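Local coordinates for glutamate--tRNA ligase (Elizabethkingia anophelis, PDB 6B1Z), which catalyses the ATP-dependent attachment of glutamate to its cognate tRNA, as a class I aminoacyl-tRNA synthetase, at residues 179-182 with 188-191; 175-180 with 242-247; 209-214 with 233-238. One frame throughout, in Å; residues are numbered along the deposited sequence. Where two conformers were deposited one is given.

Overall arrangement
Along the chain, Arg177 comes first, just before strand 178-183. From it starts interaction 2 (175-180 with 242-247), which closes a long loop near the C-terminal end of helix 236-246. The Arg177-Glu244 bridge spans both other contacts, which follow each other in series. Interaction 1 (179-182 with 188-191) closes a short loop by pairing strand 178-183 with its hairpin partner, strand 187-192. Interaction 3 (209-214 with 233-238) opens after the hairpin is complete. It joins the start of helix 210-220 to the start of helix 236-246. The latter helix is the common element: interactions 2 and 3 use it directly, and the hairpin of interaction 1 packs on it through Leu181 and Phe189.

Interaction 1: residues 179-182 with 188-191; sequences INLN and KFSV
The Phe189 ring receives Leu181 on one of its faces. Leu181 CB lies 3.9 Å from the centroid of the Phe189 ring, offset toward the rim, in a CH-pi contact. Further out, Leu181 CD1 touches Phe189 CE2 at 3.4 Å, so the leucine follows the far end of the ring. Phe189 CG sits between its own backbone N and carbonyl carbon (chi1 62°), which swings the ring toward the leucine. Met236 and Leu233 also touch the ring.

The two segments are the arms of an antiparallel beta hairpin, made by strands 178-183 and 187-192. Leu181 and Phe189 form a hydrogen-bonded pair. Leu181 N gives a bond of 2.8 Å to Phe189 O, arriving almost in line with the carbonyl. The return bond from Phe189 N to Leu181 O is 3.1 Å, and here the donor stands above the carbonyl plane. Ile179 and Val191 make a second such pair, with Ile179 N bonded to Val191 O at 2.8 Å. Ile179, Leu181, Phe189 and Val191 share one face of the hairpin, where Ile179 and Leu181 reach helix 236-246 at Leu241, Ala237 and Val240.

The other face is polar and mostly exposed. Ser190 was modelled in two conformers. In one of them its OG bonds Asn180 OD1 at 2.7 Å, in the plane of the amide carbonyl. Beside it, the extended Lys188 chain crosses the Asn182 amide, with Lys188 CG 3.8 Å from Asn182 OD1. The Asn182 side chain lies about 6 Å from a bound magnesium ion, too far for direct coordination.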
loop_
_atom_site.group_PDB
_atom_site.type_symbol
_atom_site.label_atom_id
_atom_site.label_comp_id
_atom_site.label_asym_id
_atom_site.label_seq_id
_atom_site.Cartn_x
_atom_site.Cartn_y
_atom_site.Cartn_z
ATOM N N ILE A 179 -7.578 -21.852 -26.216
ATOM C CA ILE A 179 -8.435 -21.368 -25.143
ATOM C C ILE A 179 -8.722 -19.899 -25.415
ATOM O O ILE A 179 -7.792 -19.088 -25.521
ATOM C CB ILE A 179 -7.767 -21.552 -23.771
ATOM C CG1 ILE A 179 -7.225 -22.979 -23.594
ATOM C CG2 ILE A 179 -8.761 -21.208 -22.663
ATOM C CD1 ILE A 179 -8.270 -24.068 -23.747
ATOM N N ASN A 180 -10.003 -19.541 -25.531
ATOM C CA ASN A 180 -10.395 -18.147 -25.751
ATOM C C ASN A 180 -10.803 -17.538 -24.413
ATOM O O ASN A 180 -11.799 -17.961 -23.812
ATOM C CB ASN A 180 -11.526 -18.060 -26.769
ATOM C CG ASN A 180 -11.134 -18.644 -28.110
ATOM O OD1 ASN A 180 -10.109 -18.280 -28.677
ATOM N ND2 ASN A 180 -11.943 -19.571 -28.615
ATOM N N LEU A 181 -10.024 -16.560 -23.948
ATOM C CA LEU A 181 -10.200 -15.923 -22.649
ATOM C C LEU A 181 -10.797 -14.528 -22.809
ATOM O O LEU A 181 -10.673 -13.881 -23.853
ATOM C CB LEU A 181 -8.862 -15.844 -21.902
ATOM C CG LEU A 181 -8.303 -17.247 -21.615
ATOM C CD1 LEU A 181 -6.888 -17.190 -21.101
ATOM C CD2 LEU A 181 -9.195 -17.974 -20.621
ATOM N N ASN A 182 -11.479 -14.076 -21.763
ATOM C CA ASN A 182 -12.107 -12.759 -21.774
ATOM C C ASN A 182 -11.927 -12.166 -20.388
ATOM O O ASN A 182 -12.532 -12.652 -19.426
ATOM C CB ASN A 182 -13.590 -12.863 -22.138
ATOM C CG ASN A 182 -14.224 -11.520 -22.425
ATOM O OD1 ASN A 182 -13.611 -10.480 -22.240
ATOM N ND2 ASN A 182 -15.465 -11.542 -22.902
ATOM N N LYS A 188 -10.280 -9.581 -24.686
ATOM C CA LYS A 188 -10.268 -10.931 -25.245
ATOM C C LYS A 188 -8.885 -11.271 -25.769
ATOM O O LYS A 188 -8.229 -10.448 -26.422
ATOM C CB LYS A 188 -11.288 -11.067 -26.377
ATOM C CG LYS A 188 -12.744 -10.964 -25.918
ATOM C CD LYS A 188 -13.672 -10.923 -27.111
ATOM C CE LYS A 188 -15.121 -10.903 -26.664
ATOM N NZ LYS A 188 -16.009 -10.969 -27.869
ATOM N N PHE A 189 -8.460 -12.501 -25.497
ATOM C CA PHE A 189 -7.206 -13.008 -26.036
ATOM C C PHE A 189 -7.288 -14.526 -26.029
ATOM O O PHE A 189 -8.122 -15.116 -25.331
ATOM C CB PHE A 189 -5.993 -12.504 -25.233
ATOM C CG PHE A 189 -5.979 -12.948 -23.802
ATOM C CD1 PHE A 189 -6.740 -12.293 -22.845
ATOM C CD2 PHE A 189 -5.191 -14.019 -23.403
ATOM C CE1 PHE A 189 -6.715 -12.708 -21.517
ATOM C CE2 PHE A 189 -5.159 -14.435 -22.085
ATOM C CZ PHE A 189 -5.923 -13.777 -21.134
ATOM N N SER A 190 -6.431 -15.149 -26.833
ATOM C CA SER A 190 -6.401 -16.597 -26.964
ATOM C C SER A 190 -5.015 -17.138 -26.651
ATOM O O SER A 190 -4.001 -16.474 -26.894
ATOM C CB SER A 190 -6.795 -17.039 -28.376
ATOM O OG SER A 190 -8.082 -16.551 -28.714
ATOM N N VAL A 191 -4.986 -18.364 -26.131
ATOM C CA VAL A 191 -3.771 -19.061 -25.692
ATOM C C VAL A 191 -3.850 -20.503 -26.188
ATOM O O VAL A 191 -4.880 -21.150 -25.974
ATOM C CB VAL A 191 -3.665 -19.050 -24.149
ATOM C CG1 VAL A 191 -2.547 -19.980 -23.625
ATOM C CG2 VAL A 191 -3.518 -17.618 -23.610
#

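Interaction 2: residues 175-180 with 242-247; sequences LDRIIN and LYEAMG. With EDO (1,2-ethanediol), chain V.
Arg177 stands on an extended backbone just before strand 178-183, while Glu244 lies within the last turns of helix 236-246. The backbones stay apart, and only these two side chains bridge them. The helix closes in a Schellman motif. Gly247 takes a positive phi (73°), and its N bonds Glu244 O at 3.0 Å.

Both charged chains are drawn out, and they approach from opposite directions. In both residues the first torsion sets CG opposite the backbone N (Arg177 chi1 -177°), sending the chain toward its partner. The arginine grips the carboxylate end-on with two nitrogens. Arg177 NH2 meets Glu244 OE1 at 2.8 Å, on the syn lone pair. Arg177 NH1 meets Glu244 OE2 at 3.2 Å, also on the syn side but out of the carboxylate plane. The guanidinium and carboxylate planes are turned 51° apart. Tyr111 OH adds weak hydrogen bonds to both Arg177 NH1 and Glu244 OE2. Nearby, Tyr243 OH bonds O2 of an ethanediol, probably from the crystallisation liquor, at 2.6 Å, and Asp218 OD1 holds it too.

The arrangement is a bidentate arginine-carboxylate salt bridge at the surface, tying the base of a beta hairpin to the C-terminal part of the helix.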
loop_
_atom_site.group_PDB
_atom_site.type_symbol
_atom_site.label_atom_id
_atom_site.label_comp_id
_atom_site.label_asym_id
_atom_site.label_seq_id
_atom_site.Cartn_x
_atom_site.Cartn_y
_atom_site.Cartn_z
ATOM N N LEU A 175 -3.696 -31.370 -25.624
ATOM C CA LEU A 175 -2.885 -31.222 -26.832
ATOM C C LEU A 175 -3.486 -30.172 -27.771
ATOM O O LEU A 175 -4.635 -30.303 -28.208
ATOM C CB LEU A 175 -2.768 -32.573 -27.537
ATOM C CG LEU A 175 -2.026 -32.577 -28.890
ATOM C CD1 LEU A 175 -0.605 -32.066 -28.718
ATOM C CD2 LEU A 175 -2.033 -33.954 -29.527
ATOM N N ASP A 176 -2.698 -29.135 -28.090
ATOM C CA ASP A 176 -2.984 -28.221 -29.199
ATOM C C ASP A 176 -4.437 -27.734 -29.195
ATOM O O ASP A 176 -5.186 -27.877 -30.163
ATOM C CB ASP A 176 -2.632 -28.908 -30.525
ATOM C CG ASP A 176 -2.677 -27.965 -31.720
ATOM O OD1 ASP A 176 -2.688 -26.737 -31.526
ATOM O OD2 ASP A 176 -2.724 -28.458 -32.879
ATOM N N ARG A 177 -4.830 -27.140 -28.070
ATOM C CA ARG A 177 -6.173 -26.617 -27.910
ATOM C C ARG A 177 -6.092 -25.109 -27.730
ATOM O O ARG A 177 -5.251 -24.619 -26.966
ATOM C CB ARG A 177 -6.861 -27.292 -26.717
ATOM C CG ARG A 177 -8.299 -26.843 -26.535
ATOM C CD ARG A 177 -8.988 -27.616 -25.403
ATOM N NE ARG A 177 -10.206 -26.914 -25.028
ATOM C CZ ARG A 177 -10.938 -27.231 -23.961
ATOM N NH1 ARG A 177 -10.600 -28.280 -23.220
ATOM N NH2 ARG A 177 -12.015 -26.516 -23.658
ATOM N N ILE A 178 -6.954 -24.378 -28.440
ATOM C CA ILE A 178 -7.015 -22.924 -28.320
ATOM C C ILE A 178 -8.031 -22.566 -27.242
ATOM O O ILE A 178 -9.202 -22.949 -27.334
ATOM C CB ILE A 178 -7.385 -22.274 -29.657
ATOM C CG1 ILE A 178 -6.315 -22.590 -30.690
ATOM C CG2 ILE A 178 -7.549 -20.770 -29.474
ATOM C CD1 ILE A 178 -6.693 -22.184 -32.092
ATOM N N ILE A 179 -7.578 -21.852 -26.216
ATOM C CA ILE A 179 -8.435 -21.368 -25.143
ATOM C C ILE A 179 -8.722 -19.899 -25.415
ATOM O O ILE A 179 -7.792 -19.088 -25.521
ATOM C CB ILE A 179 -7.767 -21.552 -23.771
ATOM C CG1 ILE A 179 -7.225 -22.979 -23.594
ATOM C CG2 ILE A 179 -8.761 -21.208 -22.663
ATOM C CD1 ILE A 179 -8.270 -24.068 -23.747
ATOM N N ASN A 180 -10.003 -19.541 -25.531
ATOM C CA ASN A 180 -10.395 -18.147 -25.751
ATOM C C ASN A 180 -10.803 -17.538 -24.413
ATOM O O ASN A 180 -11.799 -17.961 -23.812
ATOM C CB ASN A 180 -11.526 -18.060 -26.769
ATOM C CG ASN A 180 -11.134 -18.644 -28.110
ATOM O OD1 ASN A 180 -10.109 -18.280 -28.677
ATOM N ND2 ASN A 180 -11.943 -19.571 -28.615
ATOM N N LEU A 242 -9.604 -25.673 -15.271
ATOM C CA LEU A 242 -9.956 -26.394 -14.054
ATOM C C LEU A 242 -11.455 -26.329 -13.781
ATOM O O LEU A 242 -12.051 -27.333 -13.379
ATOM C CB LEU A 242 -9.164 -25.844 -12.865
ATOM C CG LEU A 242 -7.688 -26.270 -12.875
ATOM C CD1 LEU A 242 -6.924 -25.475 -11.803
ATOM C CD2 LEU A 242 -7.498 -27.783 -12.642
ATOM N N TYR A 243 -12.082 -25.163 -13.982
ATOM C CA TYR A 243 -13.535 -25.095 -13.814
ATOM C C TYR A 243 -14.218 -26.053 -14.778
ATOM O O TYR A 243 -15.123 -26.793 -14.384
ATOM C CB TYR A 243 -14.066 -23.671 -14.015
ATOM C CG TYR A 243 -13.782 -22.754 -12.851
ATOM C CD1 TYR A 243 -14.549 -22.811 -11.702
ATOM C CD2 TYR A 243 -12.745 -21.836 -12.909
ATOM C CE1 TYR A 243 -14.283 -21.981 -10.628
ATOM C CE2 TYR A 243 -12.464 -20.999 -11.833
ATOM C CZ TYR A 243 -13.241 -21.087 -10.701
ATOM O OH TYR A 243 -12.988 -20.255 -9.638
ATOM N N GLU A 244 -13.745 -26.104 -16.023
ATOM C CA GLU A 244 -14.294 -27.057 -16.984
ATOM C C GLU A 244 -14.119 -28.494 -16.501
ATOM O O GLU A 244 -15.053 -29.309 -16.583
ATOM C CB GLU A 244 -13.627 -26.857 -18.342
ATOM C CG GLU A 244 -14.126 -27.821 -19.411
ATOM C CD GLU A 244 -13.419 -27.624 -20.738
ATOM O OE1 GLU A 244 -13.011 -26.489 -21.045
ATOM O OE2 GLU A 244 -13.265 -28.614 -21.477
ATOM N N ALA A 245 -12.928 -28.831 -16.001
ATOM C CA ALA A 245 -12.667 -30.194 -15.541
ATOM C C ALA A 245 -13.634 -30.604 -14.434
ATOM O O ALA A 245 -14.046 -31.772 -14.361
ATOM C CB ALA A 245 -11.214 -30.320 -15.064
ATOM N N MET A 246 -14.050 -29.650 -13.610
ATOM C CA MET A 246 -14.913 -29.916 -12.472
ATOM C C MET A 246 -16.392 -29.844 -12.820
ATOM O O MET A 246 -17.233 -30.132 -11.954
ATOM C CB MET A 246 -14.608 -28.929 -11.342
ATOM C CG MET A 246 -13.142 -28.974 -10.855
ATOM S SD MET A 246 -12.606 -30.587 -10.253
ATOM C CE MET A 246 -13.463 -30.646 -8.668
ATOM N N GLY A 247 -16.716 -29.491 -14.060
ATOM C CA GLY A 247 -18.091 -29.296 -14.482
ATOM C C GLY A 247 -18.730 -28.039 -13.944
ATOM O O GLY A 247 -19.958 -28.007 -13.761
HETATM C C1 EDO V . -8.614 -18.768 -8.985
HETATM O O1 EDO V . -7.451 -19.470 -9.432
HETATM C C2 EDO V . -9.583 -18.627 -10.145
HETATM O O2 EDO V . -10.926 -18.593 -9.641
#

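Interaction 3: residues 209-214 with 233-238; sequences TYHFAN and LPSMAL. With FMT (formic acid), chain N.
His211 and Leu238 meet because their first torsions send the two groups toward each other between the two helices. In His211, CG is anti to the carbonyl carbon (chi1 -65°). In Leu238, CG lies opposite the backbone N (chi1 171°), and the side chains cross at about a right angle. Leu238 CD2 comes over one face of the imidazole, 4.1 Å from the centroid of the His211 ring, in a CH-pi contact. Its approach is 20° off the ring normal, with the methyl shifted toward the rim. The closest ring atom is His211 CG, 3.9 Å from Leu238 CD2.

Ser235 reaches the other end of the ring. Ser235 OG is 3.3 Å from His211 CE1, a carbon contact at an oblique angle. That hydroxyl also has a weak hydrogen bond to Lys199 NZ. The polar partner of the imidazole lies just beyond Leu238: His211 ND1 is hydrogen-bonded to His239 NE2. This bond would fix the rotation of the ring, so that the methyl and the serine meet it in a set orientation.

One turn further along the helix, Asn214 ND2 bonds O2 of a formate, probably from the crystallisation liquor, at 3.2 Å, with the N-H pointing nearly straight at it. Arg49 and Gln92 hold Asn214 OD1, so in the crystal both ends of the amide have partners. Glu51 OE1 adds a weak bond to ND2.

Thr209 occupies the N-cap position of helix 210-220, and its OG1 bonds Val200 O. In the first turn, Phe212 packs on strand 200-202 and on helix 96-106. Met236 rests on strand 252-256. The contact thus joins the N-terminal ends of helices 210-220 and 236-246, with strands 200-202 and 252-256 alongside, in the catalytic domain.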
loop_
_atom_site.group_PDB
_atom_site.type_symbol
_atom_site.label_atom_id
_atom_site.label_comp_id
_atom_site.label_asym_id
_atom_site.label_seq_id
_atom_site.Cartn_x
_atom_site.Cartn_y
_atom_site.Cartn_z
ATOM N N THR A 209 -2.211 -27.037 -4.246
ATOM C CA THR A 209 -1.525 -25.799 -4.551
ATOM C C THR A 209 -2.542 -24.670 -4.667
ATOM O O THR A 209 -3.754 -24.907 -4.747
ATOM C CB THR A 209 -0.745 -25.925 -5.859
ATOM O OG1 THR A 209 -1.678 -26.128 -6.927
ATOM C CG2 THR A 209 0.246 -27.098 -5.774
ATOM N N TYR A 210 -2.039 -23.426 -4.706
ATOM C CA TYR A 210 -2.918 -22.260 -4.804
ATOM C C TYR A 210 -3.859 -22.366 -5.996
ATOM O O TYR A 210 -5.023 -21.961 -5.921
ATOM C CB TYR A 210 -2.111 -20.963 -4.940
ATOM C CG TYR A 210 -1.262 -20.547 -3.760
ATOM C CD1 TYR A 210 -1.600 -20.889 -2.456
ATOM C CD2 TYR A 210 -0.121 -19.783 -3.960
ATOM C CE1 TYR A 210 -0.810 -20.481 -1.382
ATOM C CE2 TYR A 210 0.665 -19.380 -2.907
ATOM C CZ TYR A 210 0.319 -19.729 -1.624
ATOM O OH TYR A 210 1.119 -19.317 -0.586
ATOM N N HIS A 211 -3.357 -22.894 -7.124
ATOM C CA HIS A 211 -4.179 -22.959 -8.328
ATOM C C HIS A 211 -5.466 -23.737 -8.081
ATOM O O HIS A 211 -6.560 -23.283 -8.434
ATOM C CB HIS A 211 -3.391 -23.613 -9.458
ATOM C CG HIS A 211 -2.203 -22.825 -9.908
ATOM N ND1 HIS A 211 -2.308 -21.595 -10.517
ATOM C CD2 HIS A 211 -0.879 -23.110 -9.856
ATOM C CE1 HIS A 211 -1.098 -21.149 -10.810
ATOM N NE2 HIS A 211 -0.215 -22.055 -10.431
ATOM N N PHE A 212 -5.340 -24.930 -7.495
ATOM C CA PHE A 212 -6.491 -25.805 -7.282
ATOM C C PHE A 212 -7.319 -25.342 -6.084
ATOM O O PHE A 212 -8.551 -25.310 -6.162
ATOM C CB PHE A 212 -5.986 -27.234 -7.093
ATOM C CG PHE A 212 -7.042 -28.323 -7.227
ATOM C CD1 PHE A 212 -8.120 -28.203 -8.099
ATOM C CD2 PHE A 212 -6.912 -29.489 -6.486
ATOM C CE1 PHE A 212 -9.062 -29.243 -8.220
ATOM C CE2 PHE A 212 -7.846 -30.532 -6.593
ATOM C CZ PHE A 212 -8.917 -30.406 -7.462
ATOM N N ALA A 213 -6.651 -24.975 -4.983
ATOM C CA ALA A 213 -7.368 -24.470 -3.811
ATOM C C ALA A 213 -8.225 -23.259 -4.162
ATOM O O ALA A 213 -9.367 -23.141 -3.688
ATOM C CB ALA A 213 -6.385 -24.112 -2.694
ATOM N N ASN A 214 -7.707 -22.352 -4.999
ATOM C CA ASN A 214 -8.461 -21.139 -5.272
ATOM C C ASN A 214 -9.670 -21.404 -6.159
ATOM O O ASN A 214 -10.723 -20.796 -5.946
ATOM C CB ASN A 214 -7.561 -20.058 -5.869
ATOM C CG ASN A 214 -6.735 -19.362 -4.820
ATOM O OD1 ASN A 214 -7.082 -19.381 -3.635
ATOM N ND2 ASN A 214 -5.637 -18.748 -5.234
ATOM N N LEU A 233 -2.119 -13.603 -14.595
ATOM C CA LEU A 233 -2.693 -13.718 -15.934
ATOM C C LEU A 233 -2.171 -14.915 -16.729
ATOM O O LEU A 233 -2.978 -15.540 -17.439
ATOM C CB LEU A 233 -2.476 -12.409 -16.710
ATOM C CG LEU A 233 -3.257 -12.277 -18.021
ATOM C CD1 LEU A 233 -4.764 -12.350 -17.790
ATOM C CD2 LEU A 233 -2.882 -10.950 -18.676
ATOM N N PRO A 234 -0.893 -15.306 -16.664
ATOM C CA PRO A 234 -0.473 -16.490 -17.430
ATOM C C PRO A 234 -1.118 -17.780 -16.954
ATOM O O PRO A 234 -1.079 -18.770 -17.700
ATOM C CB PRO A 234 1.048 -16.518 -17.237
ATOM C CG PRO A 234 1.404 -15.068 -16.938
ATOM C CD PRO A 234 0.263 -14.594 -16.085
ATOM N N SER A 235 -1.707 -17.796 -15.754
ATOM C CA SER A 235 -2.400 -18.963 -15.211
ATOM C C SER A 235 -3.901 -18.956 -15.472
ATOM O O SER A 235 -4.595 -19.903 -15.066
ATOM C CB SER A 235 -2.155 -19.051 -13.700
ATOM O OG SER A 235 -0.769 -19.167 -13.445
ATOM N N MET A 236 -4.428 -17.903 -16.095
ATOM C CA MET A 236 -5.870 -17.810 -16.283
ATOM C C MET A 236 -6.408 -18.959 -17.138
ATOM O O MET A 236 -7.488 -19.494 -16.848
ATOM C CB MET A 236 -6.223 -16.454 -16.892
ATOM C CG MET A 236 -7.718 -16.226 -16.993
ATOM S SD MET A 236 -8.061 -14.616 -17.739
ATOM C CE MET A 236 -9.825 -14.750 -17.980
ATOM N N ALA A 237 -5.685 -19.345 -18.197
ATOM C CA ALA A 237 -6.144 -20.459 -19.023
ATOM C C ALA A 237 -6.256 -21.739 -18.202
ATOM O O ALA A 237 -7.256 -22.460 -18.292
ATOM C CB ALA A 237 -5.199 -20.656 -20.216
ATOM N N LEU A 238 -5.239 -22.035 -17.380
ATOM C CA LEU A 238 -5.321 -23.175 -16.476
ATOM C C LEU A 238 -6.556 -23.090 -15.593
ATOM O O LEU A 238 -7.270 -24.080 -15.401
ATOM C CB LEU A 238 -4.061 -23.246 -15.609
ATOM C CG LEU A 238 -4.123 -24.278 -14.471
ATOM C CD1 LEU A 238 -4.187 -25.721 -15.026
ATOM C CD2 LEU A 238 -2.926 -24.102 -13.556
HETATM C C FMT N . -2.249 -16.731 -3.445
HETATM O O1 FMT N . -1.506 -17.048 -2.515
HETATM O O2 FMT N . -3.415 -17.112 -3.561
#